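VWFA domain-containing protein (Alicyclobacillus acidocaldarius subsp. acidocaldarius, PDB 3RAG) is of unknown function but has a von Willebrand factor A fold that holds a sodium ion, probably at a metal-ion-dependent adhesion site. Local coordinates at residues R11-I16 with V138-T143; S21-D26 with G211-P216; D26-A31 with H61-A66; G45-G50 with C71-P76; E185-V190 with G215-H220. All blocks are in the same frame, centred on the assembly; numbering follows the deposited sequence.

Contact 1 of 5, residues R11-I16 with V138-T143; sequences RQILVI and VVCLDT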
# COMPACT_ATOMS: atom_id res chain seq x y z
N ARG A 11 7.31 -3.74 2.33
CA ARG A 11 6.00 -4.16 2.82
C ARG A 11 5.07 -2.95 2.87
O ARG A 11 5.34 -1.99 3.59
CB ARG A 11 6.14 -4.75 4.21
CG ARG A 11 6.98 -6.01 4.23
CD ARG A 11 7.14 -6.58 5.63
NE ARG A 11 7.89 -7.84 5.57
CZ ARG A 11 9.21 -7.90 5.70
NH1 ARG A 11 9.89 -6.79 5.93
NH2 ARG A 11 9.84 -9.06 5.61
N GLN A 12 3.98 -3.00 2.11
CA GLN A 12 3.12 -1.83 2.01
C GLN A 12 1.67 -2.22 2.09
O GLN A 12 1.30 -3.31 1.67
CB GLN A 12 3.36 -1.08 0.69
CG GLN A 12 4.71 -0.34 0.65
CD GLN A 12 4.86 0.53 -0.59
OE1 GLN A 12 3.94 0.62 -1.41
NE2 GLN A 12 6.02 1.17 -0.73
N ILE A 13 0.88 -1.32 2.63
CA ILE A 13 -0.57 -1.46 2.63
C ILE A 13 -1.09 -0.28 1.84
O ILE A 13 -0.75 0.87 2.14
CB ILE A 13 -1.14 -1.38 4.07
CG1 ILE A 13 -0.62 -2.56 4.93
CG2 ILE A 13 -2.68 -1.32 4.03
CD1 ILE A 13 -0.91 -2.41 6.45
N LEU A 14 -1.90 -0.53 0.81
CA LEU A 14 -2.44 0.56 0.01
C LEU A 14 -3.95 0.60 0.23
O LEU A 14 -4.67 -0.31 -0.15
CB LEU A 14 -2.14 0.33 -1.48
CG LEU A 14 -2.89 1.29 -2.42
CD1 LEU A 14 -2.41 2.73 -2.19
CD2 LEU A 14 -2.66 0.88 -3.88
N VAL A 15 -4.44 1.67 0.85
CA VAL A 15 -5.87 1.78 1.11
C VAL A 15 -6.48 2.64 0.01
O VAL A 15 -6.00 3.75 -0.24
CB VAL A 15 -6.12 2.47 2.46
CG1 VAL A 15 -7.63 2.61 2.71
CG2 VAL A 15 -5.44 1.65 3.59
N ILE A 16 -7.55 2.16 -0.61
CA ILE A 16 -8.28 2.92 -1.63
C ILE A 16 -9.70 3.13 -1.12
O ILE A 16 -10.43 2.16 -0.85
CB ILE A 16 -8.27 2.21 -3.00
CG1 ILE A 16 -6.81 2.00 -3.45
CG2 ILE A 16 -9.06 3.03 -4.01
CD1 ILE A 16 -6.65 1.23 -4.78
N VAL A 138 -0.47 -5.36 0.39
CA VAL A 138 -1.87 -5.68 0.58
C VAL A 138 -2.67 -4.48 0.14
O VAL A 138 -2.46 -3.36 0.63
CB VAL A 138 -2.20 -5.95 2.06
CG1 VAL A 138 -3.69 -6.24 2.20
CG2 VAL A 138 -1.38 -7.15 2.55
N VAL A 139 -3.59 -4.70 -0.80
CA VAL A 139 -4.45 -3.62 -1.26
C VAL A 139 -5.78 -3.76 -0.49
O VAL A 139 -6.41 -4.82 -0.54
CB VAL A 139 -4.71 -3.75 -2.77
CG1 VAL A 139 -5.63 -2.63 -3.24
CG2 VAL A 139 -3.38 -3.73 -3.56
N CYS A 140 -6.17 -2.71 0.26
CA CYS A 140 -7.40 -2.71 1.08
C CYS A 140 -8.41 -1.86 0.36
O CYS A 140 -8.19 -0.67 0.20
CB CYS A 140 -7.18 -2.07 2.46
SG CYS A 140 -5.94 -2.90 3.43
N LEU A 141 -9.50 -2.48 -0.07
CA LEU A 141 -10.49 -1.80 -0.90
C LEU A 141 -11.78 -1.56 -0.12
O LEU A 141 -12.44 -2.50 0.34
CB LEU A 141 -10.80 -2.65 -2.16
CG LEU A 141 -9.57 -2.97 -3.01
CD1 LEU A 141 -9.96 -3.83 -4.22
CD2 LEU A 141 -8.98 -1.62 -3.49
N ASP A 142 -12.12 -0.28 -0.02
CA ASP A 142 -13.36 0.19 0.61
C ASP A 142 -14.49 -0.32 -0.25
O ASP A 142 -14.48 -0.11 -1.47
CB ASP A 142 -13.28 1.71 0.55
CG ASP A 142 -14.42 2.43 1.25
OD1 ASP A 142 -15.52 1.87 1.45
OD2 ASP A 142 -14.20 3.64 1.57
N THR A 143 -15.46 -1.02 0.36
CA THR A 143 -16.64 -1.46 -0.36
C THR A 143 -17.89 -1.02 0.37
O THR A 143 -18.91 -1.68 0.33
CB THR A 143 -16.66 -3.00 -0.60
OG1 THR A 143 -16.74 -3.70 0.65
CG2 THR A 143 -15.44 -3.44 -1.37

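Contact 2 of 5, residues S21-D26 with G211-P216; sequences SNIGPD and GTPTGP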
# COMPACT_ATOMS: atom_id res chain seq x y z
N SER A 21 -13.32 6.71 7.91
CA SER A 21 -14.02 5.62 8.62
C SER A 21 -15.21 6.14 9.41
O SER A 21 -15.20 7.27 9.90
CB SER A 21 -13.07 4.88 9.57
OG SER A 21 -12.67 5.72 10.66
N ASN A 22 -16.24 5.30 9.55
CA ASN A 22 -17.40 5.72 10.31
C ASN A 22 -17.91 4.62 11.21
O ASN A 22 -18.97 4.75 11.78
CB ASN A 22 -18.50 6.26 9.39
CG ASN A 22 -18.98 5.22 8.39
OD1 ASN A 22 -18.72 4.04 8.56
ND2 ASN A 22 -19.66 5.66 7.35
N ILE A 23 -17.15 3.54 11.33
CA ILE A 23 -17.53 2.47 12.27
C ILE A 23 -16.25 1.78 12.72
O ILE A 23 -15.29 1.66 11.96
CB ILE A 23 -18.54 1.48 11.64
CG1 ILE A 23 -18.97 0.43 12.67
CG2 ILE A 23 -17.95 0.82 10.39
CD1 ILE A 23 -20.24 -0.34 12.28
N GLY A 24 -16.22 1.37 13.99
CA GLY A 24 -15.05 0.64 14.44
C GLY A 24 -13.90 1.53 14.90
O GLY A 24 -14.03 2.75 14.96
N PRO A 25 -12.77 0.91 15.24
CA PRO A 25 -11.69 1.63 15.91
C PRO A 25 -10.85 2.47 14.95
O PRO A 25 -10.97 2.37 13.72
CB PRO A 25 -10.88 0.52 16.59
CG PRO A 25 -11.21 -0.73 15.81
CD PRO A 25 -12.57 -0.56 15.22
N ASP A 26 -10.01 3.32 15.52
CA ASP A 26 -9.30 4.37 14.77
C ASP A 26 -8.21 3.85 13.84
O ASP A 26 -7.23 3.24 14.27
CB ASP A 26 -8.73 5.36 15.79
CG ASP A 26 -7.97 6.51 15.16
OD1 ASP A 26 -8.00 6.70 13.92
OD2 ASP A 26 -7.34 7.25 15.94
N GLY A 211 -21.02 0.37 6.11
CA GLY A 211 -20.23 1.55 6.45
C GLY A 211 -18.78 1.27 6.15
O GLY A 211 -18.46 0.38 5.36
N THR A 212 -17.89 2.08 6.72
CA THR A 212 -16.48 1.89 6.49
C THR A 212 -15.69 1.66 7.77
O THR A 212 -15.54 2.56 8.59
CB THR A 212 -15.88 3.09 5.73
OG1 THR A 212 -15.45 4.08 6.67
CG2 THR A 212 -16.92 3.70 4.81
N PRO A 213 -15.16 0.46 7.90
CA PRO A 213 -14.29 0.06 9.02
C PRO A 213 -12.83 0.02 8.59
O PRO A 213 -12.19 -1.03 8.46
CB PRO A 213 -14.83 -1.33 9.39
CG PRO A 213 -15.32 -1.88 8.07
CD PRO A 213 -15.89 -0.69 7.33
N THR A 214 -12.28 1.21 8.38
CA THR A 214 -10.94 1.30 7.88
C THR A 214 -9.91 0.78 8.86
O THR A 214 -8.89 0.28 8.45
CB THR A 214 -10.59 2.78 7.55
OG1 THR A 214 -11.72 3.37 6.87
CG2 THR A 214 -9.35 2.85 6.67
N GLY A 215 -10.16 0.95 10.16
CA GLY A 215 -9.18 0.49 11.15
C GLY A 215 -8.93 -1.03 11.08
O GLY A 215 -7.80 -1.48 10.90
N PRO A 216 -9.99 -1.82 11.23
CA PRO A 216 -9.84 -3.28 11.13
C PRO A 216 -9.22 -3.70 9.79
O PRO A 216 -8.45 -4.65 9.74
CB PRO A 216 -11.28 -3.77 11.26
CG PRO A 216 -11.91 -2.74 12.17
CD PRO A 216 -11.34 -1.44 11.67
O HOH W 1 -12.55 1.91 11.63

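Contact 3 of 5, residues D26-A31 with H61-A66; sequences DPVEAA and HSIADA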
# COMPACT_ATOMS: atom_id res chain seq x y z
N ASP A 26 -10.01 3.32 15.52
CA ASP A 26 -9.30 4.37 14.77
C ASP A 26 -8.21 3.85 13.84
O ASP A 26 -7.23 3.24 14.27
CB ASP A 26 -8.73 5.36 15.79
CG ASP A 26 -7.97 6.51 15.16
OD1 ASP A 26 -8.00 6.70 13.92
OD2 ASP A 26 -7.34 7.25 15.94
N PRO A 27 -8.37 4.07 12.52
CA PRO A 27 -7.37 3.56 11.57
C PRO A 27 -6.03 4.30 11.67
O PRO A 27 -5.02 3.80 11.18
CB PRO A 27 -8.02 3.81 10.19
CG PRO A 27 -8.99 4.98 10.44
CD PRO A 27 -9.53 4.70 11.85
N VAL A 28 -6.02 5.50 12.25
CA VAL A 28 -4.75 6.19 12.41
C VAL A 28 -3.83 5.37 13.34
O VAL A 28 -2.64 5.19 13.08
CB VAL A 28 -4.94 7.63 12.90
CG1 VAL A 28 -3.56 8.32 13.10
CG2 VAL A 28 -5.77 8.38 11.87
N GLU A 29 -4.40 4.86 14.42
CA GLU A 29 -3.66 4.01 15.34
C GLU A 29 -3.25 2.69 14.68
O GLU A 29 -2.15 2.17 14.93
CB GLU A 29 -4.52 3.74 16.58
CG GLU A 29 -3.79 3.88 17.86
CD GLU A 29 -3.04 5.19 17.93
OE1 GLU A 29 -1.83 5.16 18.22
OE2 GLU A 29 -3.67 6.24 17.66
N ALA A 30 -4.13 2.13 13.85
CA ALA A 30 -3.81 0.90 13.12
C ALA A 30 -2.59 1.12 12.23
O ALA A 30 -1.70 0.26 12.15
CB ALA A 30 -5.03 0.43 12.28
N ALA A 31 -2.55 2.27 11.55
CA ALA A 31 -1.43 2.56 10.67
C ALA A 31 -0.16 2.75 11.49
O ALA A 31 0.93 2.34 11.07
CB ALA A 31 -1.70 3.82 9.83
N HIS A 61 -5.22 11.61 5.38
CA HIS A 61 -3.93 12.27 5.56
C HIS A 61 -3.25 11.82 6.86
O HIS A 61 -2.04 11.57 6.88
CB HIS A 61 -4.07 13.80 5.48
CG HIS A 61 -3.93 14.33 4.08
ND1 HIS A 61 -5.01 14.71 3.31
CD2 HIS A 61 -2.84 14.46 3.29
CE1 HIS A 61 -4.58 15.10 2.12
NE2 HIS A 61 -3.28 14.95 2.08
N SER A 62 -4.04 11.71 7.93
CA SER A 62 -3.50 11.27 9.21
C SER A 62 -3.04 9.81 9.17
O SER A 62 -2.06 9.44 9.81
CB SER A 62 -4.52 11.47 10.33
OG SER A 62 -4.80 12.85 10.44
N ILE A 63 -3.77 8.98 8.42
CA ILE A 63 -3.38 7.57 8.26
C ILE A 63 -2.05 7.49 7.54
O ILE A 63 -1.14 6.76 7.96
CB ILE A 63 -4.44 6.78 7.43
CG1 ILE A 63 -5.72 6.58 8.27
CG2 ILE A 63 -3.89 5.42 6.96
CD1 ILE A 63 -6.91 6.04 7.42
N ALA A 64 -1.91 8.21 6.44
CA ALA A 64 -0.65 8.16 5.70
C ALA A 64 0.51 8.71 6.55
O ALA A 64 1.61 8.15 6.56
CB ALA A 64 -0.78 8.89 4.37
N ASP A 65 0.25 9.78 7.28
CA ASP A 65 1.29 10.35 8.14
C ASP A 65 1.76 9.32 9.16
O ASP A 65 2.95 9.04 9.29
CB ASP A 65 0.75 11.58 8.85
CG ASP A 65 1.80 12.24 9.75
OD1 ASP A 65 2.87 12.58 9.22
OD2 ASP A 65 1.55 12.39 10.97
N ALA A 66 0.81 8.71 9.87
CA ALA A 66 1.16 7.74 10.90
C ALA A 66 1.75 6.45 10.34
O ALA A 66 2.53 5.76 11.01
CB ALA A 66 -0.05 7.41 11.75

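Contact 4 of 5, residues G45-G50 with C71-P76; sequences GIVGRG and CRIVQP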
# COMPACT_ATOMS: atom_id res chain seq x y z
N GLY A 45 -7.52 8.64 -1.74
CA GLY A 45 -8.91 9.08 -1.55
C GLY A 45 -9.49 9.38 -2.93
O GLY A 45 -8.79 9.87 -3.81
N ILE A 46 -10.76 9.07 -3.13
CA ILE A 46 -11.36 9.23 -4.45
C ILE A 46 -12.28 10.44 -4.48
O ILE A 46 -13.17 10.60 -3.64
CB ILE A 46 -12.18 7.97 -4.85
CG1 ILE A 46 -11.31 6.70 -4.79
CG2 ILE A 46 -12.76 8.15 -6.26
CD1 ILE A 46 -12.13 5.39 -4.96
N VAL A 47 -12.06 11.33 -5.46
CA VAL A 47 -13.00 12.42 -5.72
C VAL A 47 -14.21 11.86 -6.51
O VAL A 47 -14.06 11.42 -7.65
CB VAL A 47 -12.35 13.51 -6.57
CG1 VAL A 47 -13.35 14.68 -6.83
CG2 VAL A 47 -11.04 14.03 -5.92
N GLY A 48 -15.38 11.86 -5.89
CA GLY A 48 -16.62 11.44 -6.53
C GLY A 48 -17.38 12.62 -7.13
O GLY A 48 -16.77 13.47 -7.78
N ARG A 49 -18.69 12.68 -6.91
CA ARG A 49 -19.52 13.79 -7.41
C ARG A 49 -20.66 14.09 -6.42
O ARG A 49 -20.91 13.31 -5.51
CB ARG A 49 -20.10 13.44 -8.78
CG ARG A 49 -19.06 13.10 -9.86
CD ARG A 49 -18.19 14.30 -10.24
NE ARG A 49 -18.99 15.49 -10.52
CZ ARG A 49 -19.41 15.86 -11.72
NH1 ARG A 49 -19.12 15.14 -12.79
NH2 ARG A 49 -20.14 16.97 -11.86
N GLY A 50 -21.35 15.21 -6.62
CA GLY A 50 -22.40 15.63 -5.71
C GLY A 50 -21.87 16.63 -4.70
O GLY A 50 -20.99 17.43 -5.01
N CYS A 71 -0.49 10.29 0.96
CA CYS A 71 -1.91 10.38 0.66
C CYS A 71 -2.09 11.20 -0.61
O CYS A 71 -1.52 12.30 -0.73
CB CYS A 71 -2.68 11.05 1.81
SG CYS A 71 -4.42 11.38 1.43
N ARG A 72 -2.87 10.68 -1.55
CA ARG A 72 -3.23 11.45 -2.74
C ARG A 72 -4.74 11.32 -2.91
O ARG A 72 -5.32 10.31 -2.54
CB ARG A 72 -2.50 10.92 -3.98
CG ARG A 72 -1.00 11.20 -3.97
CD ARG A 72 -0.69 12.70 -3.98
NE ARG A 72 0.76 12.93 -4.00
CZ ARG A 72 1.52 13.10 -2.92
NH1 ARG A 72 2.83 13.32 -3.05
NH2 ARG A 72 0.99 13.07 -1.71
N ILE A 73 -5.34 12.35 -3.49
CA ILE A 73 -6.79 12.44 -3.64
C ILE A 73 -7.07 12.67 -5.13
O ILE A 73 -6.63 13.66 -5.69
CB ILE A 73 -7.35 13.57 -2.76
CG1 ILE A 73 -7.07 13.24 -1.28
CG2 ILE A 73 -8.85 13.75 -3.00
CD1 ILE A 73 -7.31 14.43 -0.32
N VAL A 74 -7.76 11.73 -5.78
CA VAL A 74 -7.78 11.77 -7.25
C VAL A 74 -9.12 11.35 -7.80
O VAL A 74 -9.89 10.69 -7.12
CB VAL A 74 -6.66 10.89 -7.89
CG1 VAL A 74 -5.26 11.36 -7.45
CG2 VAL A 74 -6.84 9.40 -7.57
N GLN A 75 -9.41 11.75 -9.03
CA GLN A 75 -10.60 11.23 -9.70
C GLN A 75 -10.41 9.76 -10.08
O GLN A 75 -9.27 9.29 -10.17
CB GLN A 75 -10.90 12.07 -10.93
CG GLN A 75 -11.24 13.50 -10.56
CD GLN A 75 -11.42 14.40 -11.76
OE1 GLN A 75 -10.67 14.30 -12.74
NE2 GLN A 75 -12.41 15.29 -11.70
N PRO A 76 -11.52 9.03 -10.28
CA PRO A 76 -11.46 7.59 -10.55
C PRO A 76 -10.54 7.26 -11.73
O PRO A 76 -9.78 6.32 -11.63
CB PRO A 76 -12.92 7.25 -10.87
CG PRO A 76 -13.71 8.22 -10.03
CD PRO A 76 -12.91 9.51 -10.11

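Contact 5 of 5, residues E185-V190 with G215-H220; sequences EATRLV and GPAIDH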
# COMPACT_ATOMS: atom_id res chain seq x y z
N GLU A 185 -19.31 -9.30 8.99
CA GLU A 185 -17.86 -9.31 9.19
C GLU A 185 -17.19 -7.97 8.88
O GLU A 185 -17.74 -7.15 8.16
CB GLU A 185 -17.24 -10.49 8.43
CG GLU A 185 -17.95 -11.80 8.85
CD GLU A 185 -17.40 -13.05 8.21
OE1 GLU A 185 -16.77 -12.95 7.15
OE2 GLU A 185 -17.63 -14.15 8.77
N ALA A 186 -16.01 -7.76 9.45
CA ALA A 186 -15.31 -6.48 9.34
C ALA A 186 -14.51 -6.33 8.04
O ALA A 186 -14.37 -5.22 7.49
CB ALA A 186 -14.38 -6.30 10.53
N THR A 187 -13.97 -7.44 7.57
CA THR A 187 -13.19 -7.44 6.32
C THR A 187 -13.42 -8.76 5.61
O THR A 187 -13.92 -9.74 6.18
CB THR A 187 -11.68 -7.31 6.57
OG1 THR A 187 -11.19 -8.56 7.12
CG2 THR A 187 -11.38 -6.12 7.49
N ARG A 188 -13.06 -8.78 4.34
CA ARG A 188 -13.17 -10.00 3.55
C ARG A 188 -11.84 -10.20 2.84
O ARG A 188 -11.33 -9.29 2.20
CB ARG A 188 -14.28 -9.83 2.53
CG ARG A 188 -14.57 -11.05 1.69
CD ARG A 188 -15.30 -10.62 0.40
NE ARG A 188 -16.39 -9.66 0.64
CZ ARG A 188 -17.66 -9.86 0.28
NH1 ARG A 188 -18.59 -8.96 0.54
NH2 ARG A 188 -17.99 -10.98 -0.36
N LEU A 189 -11.26 -11.39 2.97
CA LEU A 189 -10.06 -11.67 2.19
C LEU A 189 -10.48 -11.97 0.76
O LEU A 189 -11.15 -12.98 0.50
CB LEU A 189 -9.31 -12.86 2.78
CG LEU A 189 -8.02 -13.24 2.02
CD1 LEU A 189 -6.97 -12.17 2.19
CD2 LEU A 189 -7.51 -14.60 2.49
N VAL A 190 -10.11 -11.11 -0.17
CA VAL A 190 -10.49 -11.30 -1.58
C VAL A 190 -9.56 -12.30 -2.27
O VAL A 190 -10.01 -13.20 -3.01
CB VAL A 190 -10.52 -9.94 -2.34
CG1 VAL A 190 -10.90 -10.15 -3.80
CG2 VAL A 190 -11.52 -9.02 -1.67
N GLY A 215 -10.16 0.95 10.16
CA GLY A 215 -9.18 0.49 11.15
C GLY A 215 -8.93 -1.03 11.08
O GLY A 215 -7.80 -1.48 10.90
N PRO A 216 -9.99 -1.82 11.23
CA PRO A 216 -9.84 -3.28 11.13
C PRO A 216 -9.22 -3.70 9.79
O PRO A 216 -8.45 -4.65 9.74
CB PRO A 216 -11.28 -3.77 11.26
CG PRO A 216 -11.91 -2.74 12.17
CD PRO A 216 -11.34 -1.44 11.67
N ALA A 217 -9.52 -2.99 8.70
CA ALA A 217 -8.88 -3.32 7.42
C ALA A 217 -7.35 -3.22 7.48
O ALA A 217 -6.64 -4.13 7.03
CB ALA A 217 -9.41 -2.41 6.30
N ILE A 218 -6.86 -2.10 7.99
CA ILE A 218 -5.42 -1.92 8.11
C ILE A 218 -4.79 -2.99 9.03
O ILE A 218 -3.74 -3.53 8.73
CB ILE A 218 -5.07 -0.49 8.60
CG1 ILE A 218 -5.48 0.51 7.50
CG2 ILE A 218 -3.57 -0.36 8.88
CD1 ILE A 218 -5.35 1.98 7.91
N ASP A 219 -5.43 -3.26 10.16
CA ASP A 219 -4.93 -4.30 11.07
C ASP A 219 -4.89 -5.68 10.38
O ASP A 219 -3.93 -6.44 10.51
CB ASP A 219 -5.81 -4.38 12.31
CG ASP A 219 -5.52 -3.24 13.32
OD1 ASP A 219 -4.34 -2.83 13.45
OD2 ASP A 219 -6.48 -2.79 13.97
N HIS A 220 -5.94 -6.01 9.64
CA HIS A 220 -5.95 -7.27 8.90
C HIS A 220 -4.81 -7.31 7.89
O HIS A 220 -4.07 -8.30 7.79
CB HIS A 220 -7.32 -7.46 8.21
CG HIS A 220 -7.50 -8.80 7.57
ND1 HIS A 220 -8.62 -9.13 6.84
CD2 HIS A 220 -6.69 -9.89 7.53
CE1 HIS A 220 -8.51 -10.37 6.39
NE2 HIS A 220 -7.34 -10.85 6.79

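Contact 1 of 5, residues R11-I16 with V138-T143
Strand residues Gln12-Ile16 and Val138-Asp142 pair in parallel at the middle of the six-stranded von Willebrand A sheet, and Asp142 at the end of the pairing opens the DxSxS sequence of its metal site. Five backbone bonds alternate between the strands, from Val138 N to Gln12 O (3.0 Å) through Cys140 N to Leu14 O (2.9 Å) to Asp142 N on Ile16 O (3.1 Å). Ile13, Val15, Val138 and Cys140 occupy one face, where Ala221 of helix 214-232 covers Ile13, Val138 and Cys140. There Ile13 CG2 lies 3.7 Å from Cys140 SG; CG2 is the branch anti to the backbone N (CG1 has chi1 -64°). On the other face Ile16 and Leu141 lie side by side and point the same way, Leu141 CD2 meeting Ile16 CD1 at 3.9 Å, while Leu14 packs on Ala83 and Met86 of helix 79-106. The buried carboxylate of Asp142 is held by three hydrogen bonds: OD2 to Thr17 OG1 and Asp18 N, OD1 to Ser144 OG. Asp18 and Ser144 are themselves sodium ligands, making Asp142 a second-shell residue here; its CB sits 3.2 Å from Ile16 O.

Contact 2 of 5, residues S21-D26 with G211-P216
Asn22 folds its side chain back against Thr212. From CB, chi1 of 60° sets CG between the backbone N and the carbonyl carbon, 3.7 Å from Thr212 N, and from there OD1 receives Thr212 N at 2.8 Å. The bond is almost straight at hydrogen (174°), although the donor stands 31° from the amide plane, while ND2 makes no hydrogen bond to 211-216. Asn22 N returns the grip, donating to Thr212 O at 3.0 Å, so that backbone and side chain of one residue hold both polar backbone atoms of the other. Ile23 CG2 rests beside Thr212 O and meets Pro213 CB at 3.9 Å. The two loops border the metal site of the von Willebrand A fold: Asp18, a sodium ligand, lies just upstream of Ser21, and Thr212 probably matches the loop threonine of metal-ion-dependent adhesion sites, though here its side chain stays about 4 Å (nearest atoms) from the ion. Further along, a water donates to Ile23 O and to Pro25 O (2.7 Å) and accepts from Gly215 N (3.0 Å) in the first turn of helix 214-232. A side chain on Gly215 would strike Pro25 O. Beyond the water, Pro25 CD abuts Pro216 CG at 3.8 Å, ring carbon against ring carbon, on the partly exposed flank of the loop.

Contact 3 of 5, residues D26-A31 with H61-A66
Ile63 reaches over Pro27 with its CD1 methyl, which sits 3.7 Å from Pro27 CB and almost as close to CG of the same ring. The contact joins two helices of the alpha/beta von Willebrand A fold, 27-36 and 58-66, which run nearly parallel on one face of the sheet; the axes of the short segments come within 8.0 Å at an angle of 18°. Strand 40-46 lies between the helices in sequence, and its Val41 and Val43 lie against Ile63. With CG1 anti to the carbonyl carbon (chi1 -71°), the isoleucine sends its long branch to Pro27 and Val28 and leaves CG2 to meet Ala31 CB at 3.9 Å. Cutting this side chain back to an alanine would probably open a gap between the helices and leave Pro27 CB and Ala31 CB without the methyl groups they rest on. The backbones come closest at Val28 and Ile63, whose CA atoms are 4.6 Å apart. Alanine methyls lie on carbonyl oxygens of the facing helix: Ala31 CB touches Ile63 O at 3.5 Å, and Ala66 CB touches Val28 O at 3.7 Å. Toward the partly exposed side, Val28 divides its two methyls, CG2 lying 3.7 Å from Ser62 CB and CG1 turning to Ala66 CB. Side chains thus meet through carbon atoms, with backbone carbonyl oxygens among the surfaces they touch. At the start of helix 27-36, Asp26 is the N-cap: its OD1 takes Val28 N at 2.9 Å, the donor standing well above the carboxylate plane.

Contact 4 of 5, residues G45-G50 with C71-P76
Gly45 and Ile73 form the tight end of this contact, their backbones drawn together where a beta carbon on the glycine would come within contact distance of Ile73 CG1. Gly45 N donates to Arg72 O at 2.9 Å, and Gly45 O in turn takes Val74 N, also at 2.9 Å. The third bond, Val47 N to Val74 O at 2.8 Å, is nearly straight at hydrogen, yet the donor stands 46° above the carbonyl plane. Strands 40-46 and 71-74 are the two strands of a beta-alpha-beta unit connected through helix 58-66; strand 71-74 forms the edge of the sheet. On the face of Ile46 and Val74 the packing continues: Ile46 CG2 meets Pro76 CG at 3.9 Å, and Pro76 CD comes to 3.3 Å from Val47 O, while Val154 and Thr153 of helix 151-165 approach Ile46 and Pro76 respectively. Replacing Pro76 by glycine would probably leave Ile46 CG2 without this neighbour and set the chain after the strand freer to turn. Packing is also close on the more exposed face of Ile73. There Val47, with CG1 anti to the backbone N (chi1 -179°), turns CG2 to Ile73 CG2 at 3.7 Å, the two side chains crossing at about a right angle. The loose side begins at the exposed Gln75, whose CG brushes Val47 CB at 4.1 Å. Past Val47 the chain leaves the sheet through Gly48 into solvent, where the side chain of Arg49 is poorly ordered.

Contact 5 of 5, residues E185-V190 with G215-H220
Thr187 OG1 and His220 ND1 share a short hydrogen bond of 2.6 Å, in which either may be the donor. The hydroxyl comes to the edge of the imidazole, close to its plane, and Thr187 CB lies in that plane as well, so OG1 and CB both approach the ring at its edge. Two torsions bring the groups together: His220 holds CG anti to its backbone N (chi1 -172°), swinging the ring out from the helix, and Thr187 keeps OG1 between its backbone N and carbonyl carbon (chi1 72°). The same rotation of the threonine lays CG2 against the helix, 3.8 Å from Ala217 CA and 4.0 Å from Pro216 C. Beside it, Ala186 CB meets Pro216 CB at 4.1 Å. Leu189 CB approaches His220 CE1 obliquely at 4.5 Å, a looser touch on an exposed residue. Within the helix, His220 N bonds to Pro216 O at 2.9 Å. In the von Willebrand A fold the contact ties the entrance of strand 188-194, the antiparallel edge of the sheet, to the first turns of helix 214-232. Arg188, pointing away from that helix, forms a salt bridge with Glu205 of helix 199-205. Asp219 forms another with Arg33 of helix 27-36, while Ala217 lies on Phe179 of strand 172-179 and Ile218 packs on Pro27 and Ala30 of helix 27-36.

How the contacts relate
From the N terminus, strand 10-17 opens contact 1, which closes only when strand 135-142 arrives beside it. Before that, 21-26 opens contact 2, closing far later at 211-216, so the two long loops cross, and they meet where Asp142 touches Thr212 near the sodium. Contacts 3 and 4 are short closures lying within both long loops; they cross each other, joining helices 27-36 and 58-66 and then strands 40-46 and 71-74. Asp26 belongs to both contacts 2 and 3. Contact 5 follows contact 1 in series and shares Gly215 and Pro216 with contact 2, fastening helix 214-232 to the edge opposite contact 4.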